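Side-chain contacts in fiber protein (Duck adenovirus 1, PDB 6ITX), which forms the C-terminal head of the trimeric adenovirus fiber, which probably attaches the virion to a receptor on the host cell: residues A[106-111]-A[142-147]; A[124-129]-A[178-183]; A[276-281]-A[285-290]. All blocks are in the same frame, centred on the assembly; numbering follows the deposited sequence.

Interaction 1: A[106-111]-A[142-147]; sequences SGYEIF and KATAGY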
loop_
_atom_site.group_PDB
_atom_site.type_symbol
_atom_site.label_atom_id
_atom_site.label_comp_id
_atom_site.label_asym_id
_atom_site.label_seq_id
_atom_site.Cartn_x
_atom_site.Cartn_y
_atom_site.Cartn_z
ATOM N N SER A 106 20.280 5.805 20.187
ATOM C CA SER A 106 21.658 5.617 19.753
ATOM C C SER A 106 22.152 6.765 18.874
ATOM O O SER A 106 23.101 6.593 18.105
ATOM C CB SER A 106 21.766 4.275 19.028
ATOM O OG SER A 106 22.739 4.276 17.990
ATOM N N GLY A 107 21.533 7.941 18.968
ATOM C CA GLY A 107 21.997 9.091 18.217
ATOM C C GLY A 107 21.474 9.099 16.796
ATOM O O GLY A 107 20.647 8.280 16.389
ATOM N N TYR A 108 21.990 10.051 16.023
ATOM C CA TYR A 108 21.576 10.281 14.639
ATOM C C TYR A 108 22.816 10.135 13.760
ATOM O O TYR A 108 23.526 11.106 13.476
ATOM C CB TYR A 108 20.896 11.678 14.493
ATOM C CG TYR A 108 19.734 11.860 15.451
ATOM C CD1 TYR A 108 19.950 12.295 16.755
ATOM C CD2 TYR A 108 18.431 11.548 15.071
ATOM C CE1 TYR A 108 18.906 12.435 17.646
ATOM C CE2 TYR A 108 17.370 11.694 15.964
ATOM C CZ TYR A 108 17.625 12.134 17.252
ATOM O OH TYR A 108 16.602 12.280 18.162
ATOM N N GLU A 109 23.072 8.903 13.318
ATOM C CA GLU A 109 24.281 8.570 12.571
ATOM C C GLU A 109 23.982 8.011 11.175
ATOM O O GLU A 109 24.861 7.402 10.543
ATOM C CB GLU A 109 25.125 7.588 13.389
ATOM C CG GLU A 109 25.745 8.221 14.632
ATOM C CD GLU A 109 25.798 7.277 15.821
ATOM O OE1 GLU A 109 25.472 6.064 15.682
ATOM O OE2 GLU A 109 26.175 7.765 16.912
ATOM N N ILE A 110 22.758 8.210 10.683
ATOM C CA ILE A 110 22.326 7.746 9.369
ATOM C C ILE A 110 22.346 8.945 8.437
ATOM O O ILE A 110 21.870 10.023 8.810
ATOM C CB ILE A 110 20.928 7.116 9.454
ATOM C CG1 ILE A 110 20.949 5.989 10.487
ATOM C CG2 ILE A 110 20.466 6.617 8.106
ATOM C CD1 ILE A 110 21.930 4.908 10.156
ATOM N N PHE A 111 22.924 8.777 7.239
ATOM C CA PHE A 111 23.184 9.908 6.349
ATOM C C PHE A 111 22.055 10.070 5.343
ATOM O O PHE A 111 21.727 9.127 4.623
ATOM C CB PHE A 111 24.509 9.730 5.613
ATOM C CG PHE A 111 24.955 10.954 4.839
ATOM C CD1 PHE A 111 24.516 11.174 3.535
ATOM C CD2 PHE A 111 25.837 11.866 5.397
ATOM C CE1 PHE A 111 24.930 12.309 2.814
ATOM C CE2 PHE A 111 26.259 12.997 4.684
ATOM C CZ PHE A 111 25.812 13.217 3.399
ATOM N N LYS A 142 13.559 9.163 12.358
ATOM C CA LYS A 142 13.465 10.222 13.358
ATOM C C LYS A 142 14.572 11.234 13.119
ATOM O O LYS A 142 15.726 10.847 12.912
ATOM C CB LYS A 142 13.581 9.666 14.770
ATOM C CG LYS A 142 13.372 10.717 15.829
ATOM C CD LYS A 142 13.251 10.068 17.184
ATOM C CE LYS A 142 13.486 11.060 18.307
ATOM N NZ LYS A 142 13.401 10.310 19.609
ATOM N N ALA A 143 14.235 12.520 13.172
ATOM C CA ALA A 143 15.222 13.550 12.888
ATOM C C ALA A 143 15.105 14.726 13.859
ATOM O O ALA A 143 14.053 14.979 14.456
ATOM C CB ALA A 143 15.086 14.046 11.450
ATOM N N THR A 144 16.216 15.452 14.012
ATOM C CA THR A 144 16.248 16.685 14.786
ATOM C C THR A 144 16.809 17.817 13.938
ATOM O O THR A 144 17.651 17.605 13.060
ATOM C CB THR A 144 17.095 16.551 16.068
ATOM O OG1 THR A 144 18.455 16.257 15.725
ATOM C CG2 THR A 144 16.552 15.463 16.975
ATOM N N ALA A 145 16.347 19.032 14.216
ATOM C CA ALA A 145 16.877 20.185 13.494
ATOM C C ALA A 145 18.360 20.373 13.777
ATOM O O ALA A 145 19.116 20.817 12.894
ATOM C CB ALA A 145 16.096 21.446 13.858
ATOM N N GLY A 146 18.795 20.015 14.991
ATOM C CA GLY A 146 20.197 20.177 15.345
ATOM C C GLY A 146 21.104 19.401 14.419
ATOM O O GLY A 146 22.166 19.886 14.019
ATOM N N TYR A 147 20.673 18.201 14.032
ATOM C CA TYR A 147 21.412 17.379 13.096
ATOM C C TYR A 147 20.922 17.543 11.666
ATOM O O TYR A 147 21.231 16.707 10.806
ATOM C CB TYR A 147 21.336 15.927 13.534
ATOM C CG TYR A 147 22.176 15.678 14.741
ATOM C CD1 TYR A 147 23.569 15.636 14.646
ATOM C CD2 TYR A 147 21.593 15.507 15.987
ATOM C CE1 TYR A 147 24.349 15.407 15.756
ATOM C CE2 TYR A 147 22.362 15.282 17.104
ATOM C CZ TYR A 147 23.738 15.232 16.988
ATOM O OH TYR A 147 24.491 15.004 18.113
#
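Y108 lays its ring across K142, A143 and T144 and meets Y147 at its base, an apolar contact between a loop and a strand end in the beta-sheet head domain of the fiber. The loop precedes strand 110-114, where E109 and I110 form a classic beta bulge opposite V122; the other partner is the last part of strand 134-144 and the turn that follows. Strand 118-131 lies between the two in the sheet, pairing with both, and the Y108 side chain also touches A123 on it, so the ring bridges over the middle strand. Its CG stands anti to the carbonyl carbon (chi1 -55°), which sends the ring over strand 118-131 to the end of strand 134-144. K142 O approaches the ring edge in the ring plane, 3.5 Å from Y108 CD2, while T144 OG1 sits over the centre of one face. T144 places that hydroxyl between its backbone N and carbonyl carbon, leaving the methyl to point at the phenol: T144 CG2 is 3.5 Å from Y108 CZ. At the foot of the ring lies Y147; the two rings are tilted by 29° and offset so far that little of one lies over the other, with centroids 5.5 Å apart. The closest carbons of this pair are Y108 CD1 and Y147 CD2 at 3.7 Å. Within its own turn the backbone N of Y147 makes two weak hydrogen bonds, to T144 O and T144 OG1, so one threonine both lines the Y108 face and touches the turn of the second tyrosine. The extended K142 chain runs past the far end of the phenol, its methylene K142 CE lying 3.3 Å from Y108 OH.

Interaction 2: A[124-129]-A[178-183]; sequences GYVYLT and SGWPAP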
loop_
_atom_site.group_PDB
_atom_site.type_symbol
_atom_site.label_atom_id
_atom_site.label_comp_id
_atom_site.label_asym_id
_atom_site.label_seq_id
_atom_site.Cartn_x
_atom_site.Cartn_y
_atom_site.Cartn_z
ATOM N N GLY A 124 17.009 5.857 12.259
ATOM C CA GLY A 124 16.083 5.035 11.509
ATOM C C GLY A 124 16.014 3.598 11.979
ATOM O O GLY A 124 16.942 3.069 12.601
ATOM N N TYR A 125 14.892 2.966 11.642
ATOM C CA TYR A 125 14.673 1.542 11.851
ATOM C C TYR A 125 13.946 0.973 10.644
ATOM O O TYR A 125 12.894 1.483 10.257
ATOM C CB TYR A 125 13.848 1.285 13.108
ATOM C CG TYR A 125 13.678 -0.175 13.364
ATOM C CD1 TYR A 125 14.795 -0.988 13.535
ATOM C CD2 TYR A 125 12.416 -0.759 13.432
ATOM C CE1 TYR A 125 14.659 -2.349 13.783
ATOM C CE2 TYR A 125 12.264 -2.118 13.681
ATOM C CZ TYR A 125 13.394 -2.904 13.856
ATOM O OH TYR A 125 13.291 -4.252 14.091
ATOM N N VAL A 126 14.488 -0.087 10.055
ATOM C CA VAL A 126 13.922 -0.701 8.859
ATOM C C VAL A 126 13.650 -2.170 9.147
ATOM O O VAL A 126 14.563 -2.913 9.522
ATOM C CB VAL A 126 14.859 -0.564 7.649
ATOM C CG1 VAL A 126 14.097 -0.879 6.359
ATOM C CG2 VAL A 126 15.468 0.817 7.607
ATOM N N TYR A 127 12.409 -2.591 8.942
ATOM C CA TYR A 127 11.987 -3.964 9.148
ATOM C C TYR A 127 11.554 -4.514 7.803
ATOM O O TYR A 127 10.581 -4.028 7.227
ATOM C CB TYR A 127 10.837 -4.045 10.154
ATOM C CG TYR A 127 10.559 -5.436 10.696
ATOM C CD1 TYR A 127 11.431 -6.040 11.619
ATOM C CD2 TYR A 127 9.421 -6.137 10.314
ATOM C CE1 TYR A 127 11.172 -7.292 12.137
ATOM C CE2 TYR A 127 9.156 -7.403 10.827
ATOM C CZ TYR A 127 10.037 -7.981 11.735
ATOM O OH TYR A 127 9.780 -9.250 12.246
ATOM N N LEU A 128 12.265 -5.523 7.306
ATOM C CA LEU A 128 11.969 -6.109 6.010
ATOM C C LEU A 128 11.644 -7.587 6.158
ATOM O O LEU A 128 12.402 -8.337 6.789
ATOM C CB LEU A 128 13.138 -5.923 5.055
ATOM C CG LEU A 128 13.561 -4.471 4.889
ATOM C CD1 LEU A 128 14.818 -4.420 4.076
ATOM C CD2 LEU A 128 12.456 -3.665 4.209
ATOM N N THR A 129 10.520 -7.996 5.566
ATOM C CA THR A 129 10.174 -9.395 5.389
ATOM C C THR A 129 10.172 -9.741 3.908
ATOM O O THR A 129 9.698 -8.968 3.078
ATOM C CB THR A 129 8.801 -9.719 5.982
ATOM O OG1 THR A 129 7.770 -9.220 5.117
ATOM C CG2 THR A 129 8.665 -9.120 7.367
ATOM N N SER A 178 24.025 5.530 3.035
ATOM C CA SER A 178 23.443 6.160 4.215
ATOM C C SER A 178 24.102 5.699 5.501
ATOM O O SER A 178 23.800 6.244 6.566
ATOM C CB SER A 178 21.934 5.899 4.276
ATOM O OG SER A 178 21.262 6.550 3.202
ATOM N N GLY A 179 24.991 4.716 5.419
ATOM C CA GLY A 179 25.734 4.232 6.566
ATOM C C GLY A 179 24.932 3.428 7.561
ATOM O O GLY A 179 25.149 3.566 8.763
ATOM N N TRP A 180 24.001 2.602 7.101
ATOM C CA TRP A 180 23.253 1.780 8.042
ATOM C C TRP A 180 24.203 0.766 8.662
ATOM O O TRP A 180 25.241 0.452 8.082
ATOM C CB TRP A 180 22.086 1.059 7.361
ATOM C CG TRP A 180 20.959 1.972 6.903
ATOM C CD1 TRP A 180 20.861 2.587 5.701
ATOM C CD2 TRP A 180 19.782 2.357 7.645
ATOM N NE1 TRP A 180 19.704 3.337 5.632
ATOM C CE2 TRP A 180 19.026 3.212 6.815
ATOM C CE3 TRP A 180 19.299 2.065 8.933
ATOM C CZ2 TRP A 180 17.808 3.774 7.221
ATOM C CZ3 TRP A 180 18.093 2.633 9.344
ATOM C CH2 TRP A 180 17.364 3.480 8.487
ATOM N N PRO A 181 23.914 0.293 9.868
ATOM C CA PRO A 181 24.670 -0.849 10.403
ATOM C C PRO A 181 24.421 -2.084 9.554
ATOM O O PRO A 181 23.610 -2.085 8.624
ATOM C CB PRO A 181 24.119 -1.019 11.824
ATOM C CG PRO A 181 23.578 0.335 12.174
ATOM C CD PRO A 181 23.007 0.874 10.876
ATOM N N ALA A 182 25.149 -3.148 9.867
ATOM C CA ALA A 182 24.865 -4.428 9.245
ATOM C C ALA A 182 23.395 -4.776 9.474
ATOM O O ALA A 182 22.799 -4.369 10.471
ATOM C CB ALA A 182 25.756 -5.519 9.831
ATOM N N PRO A 183 22.770 -5.505 8.564
ATOM C CA PRO A 183 21.444 -6.032 8.883
ATOM C C PRO A 183 21.563 -7.036 10.021
ATOM O O PRO A 183 22.654 -7.491 10.375
ATOM C CB PRO A 183 20.979 -6.693 7.575
ATOM C CG PRO A 183 21.989 -6.319 6.536
ATOM C CD PRO A 183 23.261 -5.986 7.265
#
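The buried core beneath strand 118-131 of the head's beta-sheet is where W180 inserts its indole, carried there by the irregular loop that leads into strand 184-187. The benzo end of the indole does the touching. Above one face stands V126 CG2, 3.8 Å from the centroid of the six-membered ring and 27° off its normal, a CH-pi contact; the nearest ring atom to this methyl is W180 CH2, at 3.4 Å. V126 already heads toward the indole, and with CG1 opposite the backbone N (chi1 -165°) it is CG2 that reaches the ring. At the rim of the indole the partner is backbone: G124 O is 3.5 Å from W180 CZ3, and Y125 N lies near the ring plane. G124 brings no side chain, and W180 CH2 comes to 3.6 Å from G124 CA, close packing that the bare glycine backbone allows. L165 of strand 160-165 touches both V126 and W180, while W180 NE1 makes a weak hydrogen bond to V164 O. The contact with strand 118-131 is therefore mostly dispersion and CH-pi, with a backbone carbonyl at the ring edge and the indole's polar N-H directed instead to the backbone of strand 160-165.

Interaction 3: A[276-281]-A[285-290]; sequences TNFFAS and PNTFFL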
loop_
_atom_site.group_PDB
_atom_site.type_symbol
_atom_site.label_atom_id
_atom_site.label_comp_id
_atom_site.label_asym_id
_atom_site.label_seq_id
_atom_site.Cartn_x
_atom_site.Cartn_y
_atom_site.Cartn_z
ATOM N N THR A 276 6.931 25.663 12.351
ATOM C CA THR A 276 8.241 26.223 12.617
ATOM C C THR A 276 9.210 25.812 11.515
ATOM O O THR A 276 9.109 24.722 10.937
ATOM C CB THR A 276 8.763 25.801 14.010
ATOM O OG1 THR A 276 9.397 24.523 13.961
ATOM C CG2 THR A 276 7.641 25.749 15.036
ATOM N N ASN A 277 10.139 26.715 11.205
ATOM C CA ASN A 277 11.144 26.503 10.161
ATOM C C ASN A 277 12.203 25.552 10.696
ATOM O O ASN A 277 13.151 25.972 11.365
ATOM C CB ASN A 277 11.754 27.834 9.741
ATOM C CG ASN A 277 12.792 27.697 8.650
ATOM O OD1 ASN A 277 13.029 26.612 8.127
ATOM N ND2 ASN A 277 13.433 28.810 8.307
ATOM N N PHE A 278 12.039 24.258 10.401
ATOM C CA PHE A 278 13.035 23.257 10.773
ATOM C C PHE A 278 14.461 23.666 10.395
ATOM O O PHE A 278 15.418 23.260 11.057
ATOM C CB PHE A 278 12.693 21.918 10.107
ATOM C CG PHE A 278 13.130 20.691 10.894
ATOM C CD1 PHE A 278 12.606 20.429 12.159
ATOM C CD2 PHE A 278 14.023 19.780 10.342
ATOM C CE1 PHE A 278 12.970 19.295 12.857
ATOM C CE2 PHE A 278 14.400 18.655 11.024
ATOM C CZ PHE A 278 13.871 18.398 12.293
ATOM N N PHE A 279 14.638 24.435 9.330
ATOM C CA PHE A 279 15.990 24.723 8.872
ATOM C C PHE A 279 16.554 26.001 9.481
ATOM O O PHE A 279 17.724 26.322 9.236
ATOM C CB PHE A 279 16.036 24.824 7.338
ATOM C CG PHE A 279 15.390 23.667 6.620
ATOM C CD1 PHE A 279 15.360 22.389 7.193
ATOM C CD2 PHE A 279 14.827 23.854 5.354
ATOM C CE1 PHE A 279 14.752 21.325 6.531
ATOM C CE2 PHE A 279 14.235 22.796 4.671
ATOM C CZ PHE A 279 14.190 21.527 5.263
ATOM N N ALA A 280 15.761 26.730 10.262
ATOM C CA ALA A 280 16.198 28.021 10.768
ATOM C C ALA A 280 17.218 27.839 11.888
ATOM O O ALA A 280 17.290 26.793 12.542
ATOM C CB ALA A 280 15.006 28.842 11.257
ATOM N N SER A 281 18.023 28.886 12.096
ATOM C CA SER A 281 19.051 28.883 13.126
ATOM C C SER A 281 18.501 29.266 14.493
ATOM O O SER A 281 19.178 29.049 15.508
ATOM C CB SER A 281 20.179 29.843 12.746
ATOM O OG SER A 281 19.688 31.174 12.635
ATOM N N PRO A 285 17.748 22.828 18.860
ATOM C CA PRO A 285 18.189 21.598 18.190
ATOM C C PRO A 285 17.343 20.397 18.515
ATOM O O PRO A 285 17.282 19.478 17.697
ATOM C CB PRO A 285 19.622 21.420 18.688
ATOM C CG PRO A 285 19.619 22.082 20.025
ATOM C CD PRO A 285 18.699 23.264 19.890
ATOM N N ASN A 286 16.687 20.372 19.669
ATOM C CA ASN A 286 15.875 19.240 20.106
ATOM C C ASN A 286 14.512 19.173 19.413
ATOM O O ASN A 286 13.748 18.224 19.659
ATOM C CB ASN A 286 15.677 19.309 21.626
ATOM C CG ASN A 286 15.006 20.632 22.081
ATOM O OD1 ASN A 286 15.497 21.748 21.790
ATOM N ND2 ASN A 286 13.881 20.504 22.787
ATOM N N THR A 287 14.171 20.170 18.598
ATOM C CA THR A 287 13.021 20.041 17.720
ATOM C C THR A 287 13.197 18.815 16.833
ATOM O O THR A 287 14.284 18.571 16.291
ATOM C CB THR A 287 12.865 21.287 16.863
ATOM O OG1 THR A 287 12.773 22.430 17.714
ATOM C CG2 THR A 287 11.620 21.186 16.026
ATOM N N PHE A 288 12.116 18.038 16.694
ATOM C CA PHE A 288 12.194 16.730 16.066
ATOM C C PHE A 288 10.948 16.440 15.242
ATOM O O PHE A 288 9.868 17.007 15.464
ATOM C CB PHE A 288 12.338 15.634 17.102
ATOM C CG PHE A 288 11.036 15.285 17.784
ATOM C CD1 PHE A 288 10.470 16.148 18.709
ATOM C CD2 PHE A 288 10.377 14.102 17.498
ATOM C CE1 PHE A 288 9.284 15.835 19.344
ATOM C CE2 PHE A 288 9.177 13.791 18.134
ATOM C CZ PHE A 288 8.639 14.657 19.058
ATOM N N PHE A 289 11.117 15.532 14.280
ATOM C CA PHE A 289 10.008 14.847 13.645
ATOM C C PHE A 289 10.290 13.350 13.686
ATOM O O PHE A 289 11.443 12.908 13.831
ATOM C CB PHE A 289 9.729 15.364 12.209
ATOM C CG PHE A 289 10.759 14.961 11.145
ATOM C CD1 PHE A 289 10.817 13.659 10.637
ATOM C CD2 PHE A 289 11.596 15.912 10.587
ATOM C CE1 PHE A 289 11.732 13.318 9.639
ATOM C CE2 PHE A 289 12.507 15.581 9.589
ATOM C CZ PHE A 289 12.578 14.289 9.111
ATOM N N LEU A 290 9.208 12.574 13.608
ATOM C CA LEU A 290 9.281 11.123 13.760
ATOM C C LEU A 290 8.148 10.518 12.943
ATOM O O LEU A 290 6.967 10.682 13.279
ATOM C CB LEU A 290 9.195 10.720 15.233
ATOM C CG LEU A 290 8.911 9.248 15.558
ATOM C CD1 LEU A 290 10.147 8.400 15.351
ATOM C CD2 LEU A 290 8.390 9.099 16.962
#
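T287 is the first residue of 285-290 to meet F278, just ahead of strand 288-299. Its methyl T287 CG2 lies 3.9 Å from F278 CE1, and its carbonyl T287 O comes to 3.7 Å from the same carbon. The hydroxyl is turned off this contact, anti to the carbonyl carbon (chi1 -56°), and bonds to P284 O. At F288 the backbone N faces the edge of the F278 ring, 4.1 Å from F278 CE1, though its hydrogen bond goes to T236 OG1; the F288 side chain starts off away from 276-281. F289 then turns back toward the loop, and its CD2 is 3.8 Å from F278 CZ. The two rings meet obliquely, with planes at 46° and centroids 5.5 Å apart. W148 meets F278 edge-to-face and M239 touches it too, so the buried ring sits between aromatic and aliphatic side chains. What presents F278 is a type I beta turn from N277 to A280, closed by A280 N to N277 O at 2.9 Å. The side-chain oxygen N277 OD1 accepts from F279 N at 3.0 Å, from above the carbonyl plane, and also from S154 N: an Asx turn overlapping a type I beta turn, in the loop between strands 262-271 and 288-299.

Overall arrangement
From the N terminus, 106-111 comes first, followed by 124-129 and 142-147, so interaction 1 closes over strand 118-131 while interaction 2 is still open; the two cross when 178-183 arrives. Interaction 2 thereby closes the longer loop, bringing the segment before strand 184-187 under the sheet. The two touch directly, with F111 N probably hydrogen-bonded to S178 O and I110 packing on W180. Interaction 3 follows in series and closes a short local loop at the start of strand 288-299. That strand pairs with 134-144, so A143 and A145 link interactions 1 and 3 through F289 and T287. Interactions 2 and 3 stay apart, their nearest atoms about 8 Å from each other.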